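Local coordinates for lipopolysaccharide export system protein LptH (PDB 4UU4), which binds lipopolysaccharide and is required for its translocation from the inner to the outer membrane, possibly as part of a bridge across the periplasm, at residues 61-70 and 82-93; 131-139 and 149-157. One frame throughout, in Å; residues are numbered along the deposited sequence.

Overall arrangement
Contact 1 comes first along the chain. Strand 62-66 pairs with 89-93 in one sheet, and after the corners at Asn67 and at 86-88, strand 68-72 pairs with 81-85 in the other. Contact 1 thus closes the hairpin between 68-72 and 81-85. Contact 2 opens only after contact 1 has closed. There strand 137-141 pairs with 147-150, the edge strand of the second sheet within this chain, while 131-135 belongs to the first. The chain past 147-150 folds back to Glu136. The two loops follow in series, neither nesting nor crossing, with centres about 17 Å apart. Both contacts reach both antiparallel sheets of the LptA-type beta-jellyroll.

Contact 1 of 2, residues 61-70 and 82-93; sequences STKLTGNTVT and VTSVGKPAYYEQ
Leu64 and Tyr91 meet on the buried face of the two paired strands 62-66 and 89-93. Leu64 CD2 comes to the edge of the Tyr91 ring, in its plane, 3.4 Å from Tyr91 CD1. Thr62 CG2 touches the next ring atom, CE1. The Tyr91 ring reaches these partners because its CG lies anti to the backbone N (chi1 172°). Further along, Leu64 CD1 packs on Ser84 CB, and Val69 CG1 meets Val82 CG1 at 3.7 Å. Ile109 and Tyr111 of strand 109-112 also touch Leu64.

The other face is more open and, around Lys63, Tyr90 and Glu92, mostly polar. Lys63 and Glu92 lie side by side and point the same way. Lys63 bends at chi3 (69°), and its NZ stands 3.5 Å from Glu92 OE1 in a long salt bridge. Tyr90 OH donates to the anti lone pair of Glu92 OE1, at 2.7 Å. Lys63 CE lies at the edge of the Tyr90 ring. Tyr105 meets this ring as well.

Antiparallel backbone pairing runs through both halves. Lys63 and Glu92 form a hydrogen-bonded pair, as do Thr70 and Thr83. At the corner Asn67 N and Thr68 N both donate to Val85 O, at 2.7 and 3.0 Å, which makes a classic beta bulge. Ser84 OG lies close to Thr65 O, in a hydrogen bond whose very short length is doubtful.

In this jellyroll the chain crosses from one sheet to the other at the corners, so the same two lengths of chain pair in both. Leu64, Val69, Val82 and Tyr91 make the inside mostly apolar and aromatic, consistent with a lipid-binding interior as in LptA. The paired charge of Lys63 and Glu92 stays on the outer face, where the nearby lysine would probably stabilise the carboxylate.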
loop_
_atom_site.group_PDB
_atom_site.type_symbol
_atom_site.label_atom_id
_atom_site.label_comp_id
_atom_site.label_asym_id
_atom_site.label_seq_id
_atom_site.Cartn_x
_atom_site.Cartn_y
_atom_site.Cartn_z
ATOM N N SER A 61 6.596 11.339 -0.456
ATOM C CA SER A 61 5.598 11.445 0.604
ATOM C C SER A 61 4.964 10.083 0.861
ATOM O O SER A 61 4.365 9.848 1.910
ATOM C CB SER A 61 4.519 12.464 0.235
ATOM O OG SER A 61 3.294 11.816 -0.049
ATOM N N THR A 62 5.100 9.188 -0.109
ATOM C CA THR A 62 4.576 7.838 0.019
ATOM C C THR A 62 5.421 7.032 1.000
ATOM O O THR A 62 6.641 7.198 1.065
ATOM C CB THR A 62 4.546 7.141 -1.351
ATOM O OG1 THR A 62 3.676 7.862 -2.233
ATOM C CG2 THR A 62 4.054 5.714 -1.226
ATOM N N LYS A 63 4.777 6.168 1.775
ATOM C CA LYS A 63 5.503 5.300 2.692
ATOM C C LYS A 63 4.821 3.940 2.825
ATOM O O LYS A 63 3.603 3.856 2.953
ATOM C CB LYS A 63 5.660 5.974 4.060
ATOM C CG LYS A 63 6.537 5.206 5.033
ATOM C CD LYS A 63 6.853 6.021 6.272
ATOM C CE LYS A 63 5.623 6.232 7.129
ATOM N NZ LYS A 63 5.949 6.943 8.396
ATOM N N LEU A 64 5.618 2.881 2.771
ATOM C CA LEU A 64 5.142 1.519 2.943
ATOM C C LEU A 64 5.945 0.918 4.079
ATOM O O LEU A 64 7.159 1.082 4.129
ATOM C CB LEU A 64 5.377 0.702 1.670
ATOM C CG LEU A 64 4.168 0.108 0.948
ATOM C CD1 LEU A 64 3.221 -0.576 1.932
ATOM C CD2 LEU A 64 3.453 1.177 0.142
ATOM N N THR A 65 5.275 0.238 5.003
ATOM C CA THR A 65 5.993 -0.499 6.038
ATOM C C THR A 65 5.558 -1.953 6.028
ATOM O O THR A 65 4.568 -2.304 5.390
ATOM C CB THR A 65 5.786 0.086 7.450
ATOM O OG1 THR A 65 4.453 -0.181 7.894
ATOM C CG2 THR A 65 6.045 1.585 7.465
ATOM N N GLY A 66 6.309 -2.803 6.718
ATOM C CA GLY A 66 5.930 -4.204 6.795
ATOM C C GLY A 66 6.987 -5.098 7.404
ATOM O O GLY A 66 8.089 -4.652 7.709
ATOM N N ASN A 67 6.634 -6.363 7.601
ATOM C CA ASN A 67 7.581 -7.364 8.044
ATOM C C ASN A 67 8.380 -7.847 6.850
ATOM O O ASN A 67 9.590 -8.047 6.936
ATOM C CB ASN A 67 6.856 -8.537 8.695
ATOM C CG ASN A 67 6.061 -8.115 9.900
ATOM O OD1 ASN A 67 4.905 -8.511 10.066
ATOM N ND2 ASN A 67 6.668 -7.297 10.748
ATOM N N THR A 68 7.691 -8.019 5.726
ATOM C CA THR A 68 8.360 -8.485 4.520
ATOM C C THR A 68 7.874 -7.741 3.284
ATOM O O THR A 68 6.671 -7.698 3.001
ATOM C CB THR A 68 8.148 -9.990 4.307
ATOM O OG1 THR A 68 8.425 -10.691 5.526
ATOM C CG2 THR A 68 9.051 -10.506 3.191
ATOM N N VAL A 69 8.820 -7.171 2.543
ATOM C CA VAL A 69 8.491 -6.404 1.348
ATOM C C VAL A 69 9.201 -6.938 0.106
ATOM O O VAL A 69 10.395 -7.193 0.124
ATOM C CB VAL A 69 8.808 -4.910 1.550
ATOM C CG1 VAL A 69 8.548 -4.123 0.275
ATOM C CG2 VAL A 69 7.968 -4.355 2.690
ATOM N N THR A 70 8.454 -7.122 -0.974
ATOM C CA THR A 70 9.043 -7.551 -2.231
ATOM C C THR A 70 8.832 -6.494 -3.306
ATOM O O THR A 70 7.713 -6.024 -3.504
ATOM C CB THR A 70 8.437 -8.877 -2.721
ATOM O OG1 THR A 70 8.606 -9.887 -1.720
ATOM C CG2 THR A 70 9.116 -9.322 -4.008
ATOM N N VAL A 82 5.205 -2.975 -5.491
ATOM C CA VAL A 82 5.817 -3.145 -4.183
ATOM C C VAL A 82 4.812 -3.826 -3.260
ATOM O O VAL A 82 3.847 -3.204 -2.830
ATOM C CB VAL A 82 6.193 -1.778 -3.576
ATOM C CG1 VAL A 82 6.764 -1.945 -2.176
ATOM C CG2 VAL A 82 7.171 -1.047 -4.483
ATOM N N THR A 83 5.030 -5.100 -2.954
ATOM C CA THR A 83 4.107 -5.822 -2.086
ATOM C C THR A 83 4.642 -5.908 -0.661
ATOM O O THR A 83 5.727 -6.436 -0.433
ATOM C CB THR A 83 3.831 -7.244 -2.600
ATOM O OG1 THR A 83 3.390 -7.186 -3.960
ATOM C CG2 THR A 83 2.762 -7.914 -1.757
ATOM N N SER A 84 3.871 -5.389 0.291
ATOM C CA SER A 84 4.221 -5.453 1.705
ATOM C C SER A 84 3.283 -6.362 2.501
ATOM O O SER A 84 2.078 -6.435 2.231
ATOM C CB SER A 84 4.232 -4.053 2.323
ATOM O OG SER A 84 4.608 -4.101 3.690
ATOM N N VAL A 85 3.860 -7.044 3.487
ATOM C CA VAL A 85 3.116 -7.919 4.388
ATOM C C VAL A 85 3.542 -7.673 5.834
ATOM O O VAL A 85 4.742 -7.702 6.156
ATOM C CB VAL A 85 3.343 -9.408 4.043
ATOM C CG1 VAL A 85 2.910 -10.301 5.197
ATOM C CG2 VAL A 85 2.621 -9.780 2.749
ATOM N N GLY A 86 2.554 -7.425 6.692
ATOM C CA GLY A 86 2.777 -7.186 8.110
ATOM C C GLY A 86 1.546 -7.510 8.949
ATOM O O GLY A 86 0.642 -8.206 8.484
ATOM N N LYS A 87 1.514 -7.016 10.187
ATOM C CA LYS A 87 0.349 -7.193 11.059
ATOM C C LYS A 87 -0.129 -5.889 11.709
ATOM O O LYS A 87 0.017 -5.713 12.919
ATOM C CB LYS A 87 0.654 -8.200 12.175
ATOM C CG LYS A 87 1.668 -9.286 11.840
ATOM C CD LYS A 87 1.010 -10.514 11.237
ATOM C CE LYS A 87 1.971 -11.691 11.222
ATOM N NZ LYS A 87 1.333 -12.933 10.709
ATOM N N PRO A 88 -0.717 -4.970 10.921
ATOM C CA PRO A 88 -0.828 -5.061 9.463
ATOM C C PRO A 88 0.288 -4.293 8.771
ATOM O O PRO A 88 1.095 -3.617 9.413
ATOM C CB PRO A 88 -2.157 -4.356 9.200
ATOM C CG PRO A 88 -2.168 -3.269 10.215
ATOM C CD PRO A 88 -1.555 -3.881 11.454
ATOM N N ALA A 89 0.321 -4.407 7.452
ATOM C CA ALA A 89 1.147 -3.553 6.627
ATOM C C ALA A 89 0.485 -2.183 6.534
ATOM O O ALA A 89 -0.757 -2.056 6.608
ATOM C CB ALA A 89 1.322 -4.155 5.257
ATOM N N TYR A 90 1.324 -1.167 6.345
ATOM C CA TYR A 90 0.907 0.225 6.440
ATOM C C TYR A 90 1.333 1.049 5.225
ATOM O O TYR A 90 2.469 0.965 4.770
ATOM C CB TYR A 90 1.489 0.829 7.721
ATOM C CG TYR A 90 1.260 2.312 7.913
ATOM C CD1 TYR A 90 -0.012 2.817 8.176
ATOM C CD2 TYR A 90 2.321 3.203 7.864
ATOM C CE1 TYR A 90 -0.218 4.173 8.368
ATOM C CE2 TYR A 90 2.125 4.557 8.053
ATOM C CZ TYR A 90 0.855 5.038 8.307
ATOM O OH TYR A 90 0.665 6.390 8.493
ATOM N N TYR A 91 0.403 1.843 4.706
ATOM C CA TYR A 91 0.667 2.769 3.612
ATOM C C TYR A 91 0.320 4.180 4.079
ATOM O O TYR A 91 -0.701 4.384 4.720
ATOM C CB TYR A 91 -0.177 2.393 2.388
ATOM C CG TYR A 91 -0.132 3.390 1.245
ATOM C CD1 TYR A 91 0.849 3.312 0.269
ATOM C CD2 TYR A 91 -1.083 4.396 1.130
ATOM C CE1 TYR A 91 0.897 4.208 -0.779
ATOM C CE2 TYR A 91 -1.044 5.301 0.082
ATOM C CZ TYR A 91 -0.049 5.202 -0.869
ATOM O OH TYR A 91 0.002 6.096 -1.917
ATOM N N GLU A 92 1.168 5.150 3.760
ATOM C CA GLU A 92 0.915 6.533 4.137
ATOM C C GLU A 92 1.152 7.428 2.932
ATOM O O GLU A 92 2.143 7.254 2.232
ATOM C CB GLU A 92 1.854 6.934 5.275
ATOM C CG GLU A 92 1.507 8.256 5.935
ATOM C CD GLU A 92 2.583 8.732 6.895
ATOM O OE1 GLU A 92 2.673 8.181 8.012
ATOM O OE2 GLU A 92 3.337 9.659 6.530
ATOM N N GLN A 93 0.257 8.376 2.663
ATOM C CA GLN A 93 0.551 9.314 1.569
ATOM C C GLN A 93 -0.150 10.668 1.660
ATOM O O GLN A 93 -1.180 10.806 2.307
ATOM C CB GLN A 93 0.323 8.671 0.191
ATOM C CG GLN A 93 -1.014 8.991 -0.454
ATOM C CD GLN A 93 -0.863 9.476 -1.885
ATOM O OE1 GLN A 93 0.243 9.513 -2.426
ATOM N NE2 GLN A 93 -1.974 9.857 -2.503
HETATM O O HOH W 1 6.184 -9.147 1.014
#

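Contact 2 of 2, residues 131-139 and 149-157; sequences NTFEGEKIV and AGRATGSQV
Glu136 overlaps Arg151 at the corner between strands 131-135 and 137-141. Arg151 grips the carboxylate side-on with NE and NH2, one to each oxygen. Arg151 NH2 donates to the syn lone pair of Glu136 OE2 at 2.9 Å. Arg151 NE reaches Glu136 OE1 at 3.2 Å, from above the carboxylate plane. The grip is therefore not flat: the carboxylate and guanidinium planes are 58° apart. Arg151 bends at chi3 (62°), which turns the edge of its guanidinium toward the acid.

Glu136 OE1 has a second protein donor. Ala152 N binds its anti lone pair at 2.9 Å, with a nearly straight N-H...O angle of 163°. Arg161 N donates to Glu136 OE2. Val157 crosses the glutamate at about a right angle, with Val157 CG2 3.7 Å from Glu136 OE2 and Val157 CG1 beside Glu136 CG.

The strands pair more simply beside this site. Lys137 N donates to Gly150 O and Gly150 N to Lys137 O, each at 2.9 Å, in an antiparallel hydrogen-bonded pair. The aliphatic part of Lys137 runs along the other segment, its CD close to Arg151 O and Ala152 CA. On the other face Ala149 CB touches Ile138 CG1 and Phe133 CE1, each at 4.1 Å. A water bridges Glu136 N and Gly150 O.

The contact lies at the edge of the LptA-type beta-jellyroll, where 147-150 is the outermost strand of its sheet within this chain. After Arg151 the chain makes a type II beta turn from Ala152 to Ser155 and returns to Glu136. Glu136 is buried, and its two oxygens receive four protein hydrogen bonds. These connect the corner with the chain after strand 147-150. The setting would be expected to favour the ionised form of the acid.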
loop_
_atom_site.group_PDB
_atom_site.type_symbol
_atom_site.label_atom_id
_atom_site.label_comp_id
_atom_site.label_asym_id
_atom_site.label_seq_id
_atom_site.Cartn_x
_atom_site.Cartn_y
_atom_site.Cartn_z
ATOM N N ASN A 131 -12.584 10.480 8.186
ATOM C CA ASN A 131 -13.414 9.462 7.551
ATOM C C ASN A 131 -12.737 8.090 7.526
ATOM O O ASN A 131 -11.713 7.904 6.870
ATOM C CB ASN A 131 -13.815 9.898 6.133
ATOM C CG ASN A 131 -14.660 11.169 6.125
ATOM O OD1 ASN A 131 -14.897 11.774 7.169
ATOM N ND2 ASN A 131 -15.112 11.577 4.943
ATOM N N THR A 132 -13.310 7.129 8.245
ATOM C CA THR A 132 -12.729 5.787 8.310
ATOM C C THR A 132 -13.456 4.786 7.404
ATOM O O THR A 132 -14.681 4.726 7.362
ATOM C CB THR A 132 -12.607 5.269 9.771
ATOM O OG1 THR A 132 -11.412 5.789 10.366
ATOM C CG2 THR A 132 -12.568 3.747 9.830
ATOM N N PHE A 133 -12.659 4.016 6.673
ATOM C CA PHE A 133 -13.128 3.081 5.667
ATOM C C PHE A 133 -12.644 1.691 6.048
ATOM O O PHE A 133 -11.473 1.520 6.359
ATOM C CB PHE A 133 -12.473 3.437 4.337
ATOM C CG PHE A 133 -13.419 3.956 3.306
ATOM C CD1 PHE A 133 -14.310 3.108 2.676
ATOM C CD2 PHE A 133 -13.390 5.288 2.933
ATOM C CE1 PHE A 133 -15.175 3.583 1.710
ATOM C CE2 PHE A 133 -14.250 5.769 1.967
ATOM C CZ PHE A 133 -15.144 4.917 1.354
ATOM N N GLU A 134 -13.527 0.697 6.015
ATOM C CA GLU A 134 -13.127 -0.679 6.309
ATOM C C GLU A 134 -13.780 -1.667 5.357
ATOM O O GLU A 134 -14.943 -1.507 4.993
ATOM C CB GLU A 134 -13.447 -1.051 7.758
ATOM C CG GLU A 134 -12.326 -0.751 8.737
ATOM C CD GLU A 134 -12.782 -0.804 10.181
ATOM O OE1 GLU A 134 -13.808 -0.168 10.501
ATOM O OE2 GLU A 134 -12.113 -1.468 10.997
ATOM N N GLY A 135 -13.024 -2.686 4.956
ATOM C CA GLY A 135 -13.500 -3.657 3.988
ATOM C C GLY A 135 -12.579 -4.850 3.831
ATOM O O GLY A 135 -11.465 -4.869 4.359
ATOM N N GLU A 136 -13.058 -5.857 3.108
ATOM C CA GLU A 136 -12.263 -7.037 2.802
ATOM C C GLU A 136 -11.147 -6.658 1.838
ATOM O O GLU A 136 -10.042 -7.204 1.900
ATOM C CB GLU A 136 -13.138 -8.125 2.176
ATOM C CG GLU A 136 -13.239 -9.402 2.992
ATOM C CD GLU A 136 -14.018 -10.487 2.272
ATOM O OE1 GLU A 136 -13.973 -10.512 1.024
ATOM O OE2 GLU A 136 -14.678 -11.308 2.950
ATOM N N LYS A 137 -11.445 -5.718 0.948
ATOM C CA LYS A 137 -10.482 -5.286 -0.055
ATOM C C LYS A 137 -10.710 -3.841 -0.498
ATOM O O LYS A 137 -11.816 -3.466 -0.890
ATOM C CB LYS A 137 -10.529 -6.229 -1.258
ATOM C CG LYS A 137 -9.736 -5.749 -2.457
ATOM C CD LYS A 137 -9.839 -6.722 -3.609
ATOM C CE LYS A 137 -9.245 -6.132 -4.872
ATOM N NZ LYS A 137 -9.003 -7.156 -5.925
ATOM N N ILE A 138 -9.657 -3.033 -0.438
ATOM C CA ILE A 138 -9.756 -1.628 -0.817
ATOM C C ILE A 138 -8.725 -1.238 -1.870
ATOM O O ILE A 138 -7.530 -1.355 -1.650
ATOM C CB ILE A 138 -9.595 -0.698 0.400
ATOM C CG1 ILE A 138 -10.746 -0.896 1.384
ATOM C CG2 ILE A 138 -9.545 0.747 -0.046
ATOM C CD1 ILE A 138 -10.692 0.034 2.571
ATOM N N VAL A 139 -9.198 -0.766 -3.016
ATOM C CA VAL A 139 -8.307 -0.328 -4.079
ATOM C C VAL A 139 -8.217 1.196 -4.091
ATOM O O VAL A 139 -9.231 1.881 -4.034
ATOM C CB VAL A 139 -8.779 -0.847 -5.444
ATOM C CG1 VAL A 139 -7.737 -0.552 -6.514
ATOM C CG2 VAL A 139 -9.051 -2.337 -5.362
ATOM N N ALA A 149 -14.046 0.095 -2.362
ATOM C CA ALA A 149 -14.111 -0.837 -1.247
ATOM C C ALA A 149 -15.083 -1.961 -1.573
ATOM O O ALA A 149 -16.167 -1.718 -2.099
ATOM C CB ALA A 149 -14.528 -0.122 0.021
ATOM N N GLY A 150 -14.694 -3.191 -1.265
ATOM C CA GLY A 150 -15.523 -4.334 -1.584
ATOM C C GLY A 150 -14.935 -5.623 -1.065
ATOM O O GLY A 150 -14.127 -5.614 -0.146
ATOM N N ARG A 151 -15.345 -6.736 -1.657
ATOM C CA ARG A 151 -14.864 -8.039 -1.229
ATOM C C ARG A 151 -13.631 -8.446 -2.015
ATOM O O ARG A 151 -13.404 -7.979 -3.131
ATOM C CB ARG A 151 -15.954 -9.098 -1.395
ATOM C CG ARG A 151 -17.214 -8.813 -0.611
ATOM C CD ARG A 151 -17.942 -10.097 -0.300
ATOM N NE ARG A 151 -17.128 -10.974 0.530
ATOM C CZ ARG A 151 -17.507 -12.178 0.943
ATOM N NH1 ARG A 151 -18.694 -12.654 0.603
ATOM N NH2 ARG A 151 -16.695 -12.905 1.698
ATOM N N ALA A 152 -12.836 -9.326 -1.420
ATOM C CA ALA A 152 -11.644 -9.834 -2.076
ATOM C C ALA A 152 -12.003 -11.020 -2.964
ATOM O O ALA A 152 -12.018 -12.159 -2.511
ATOM C CB ALA A 152 -10.612 -10.232 -1.040
ATOM N N THR A 153 -12.305 -10.755 -4.231
ATOM C CA THR A 153 -12.659 -11.821 -5.162
ATOM C C THR A 153 -11.455 -12.666 -5.553
ATOM O O THR A 153 -10.664 -12.272 -6.409
ATOM C CB THR A 153 -13.270 -11.270 -6.465
ATOM O OG1 THR A 153 -12.358 -10.337 -7.060
ATOM C CG2 THR A 153 -14.606 -10.583 -6.202
ATOM N N GLY A 154 -11.329 -13.834 -4.936
ATOM C CA GLY A 154 -10.275 -14.768 -5.267
ATOM C C GLY A 154 -8.973 -14.477 -4.550
ATOM O O GLY A 154 -7.900 -14.632 -5.122
ATOM N N SER A 155 -9.071 -14.044 -3.295
ATOM C CA SER A 155 -7.879 -13.853 -2.475
ATOM C C SER A 155 -7.967 -14.637 -1.162
ATOM O O SER A 155 -7.010 -14.680 -0.389
ATOM C CB SER A 155 -7.633 -12.367 -2.204
ATOM O OG SER A 155 -7.668 -11.610 -3.402
ATOM N N GLN A 156 -9.125 -15.248 -0.923
ATOM C CA GLN A 156 -9.346 -16.131 0.226
ATOM C C GLN A 156 -8.910 -15.616 1.602
ATOM O O GLN A 156 -8.090 -16.236 2.280
ATOM C CB GLN A 156 -8.741 -17.514 -0.036
ATOM C CG GLN A 156 -9.492 -18.650 0.648
ATOM C CD GLN A 156 -8.777 -19.170 1.879
ATOM O OE1 GLN A 156 -7.769 -19.868 1.773
ATOM N NE2 GLN A 156 -9.298 -18.839 3.056
ATOM N N VAL A 157 -9.472 -14.472 1.988
ATOM C CA VAL A 157 -9.064 -13.719 3.175
ATOM C C VAL A 157 -9.110 -14.533 4.464
ATOM O O VAL A 157 -9.887 -15.475 4.595
ATOM C CB VAL A 157 -9.956 -12.470 3.368
ATOM C CG1 VAL A 157 -9.820 -11.525 2.192
ATOM C CG2 VAL A 157 -11.406 -12.875 3.544
HETATM O O HOH W 2 -15.764 -6.033 2.458
HETATM O O HOH W 3 -14.562 -13.067 -0.996
#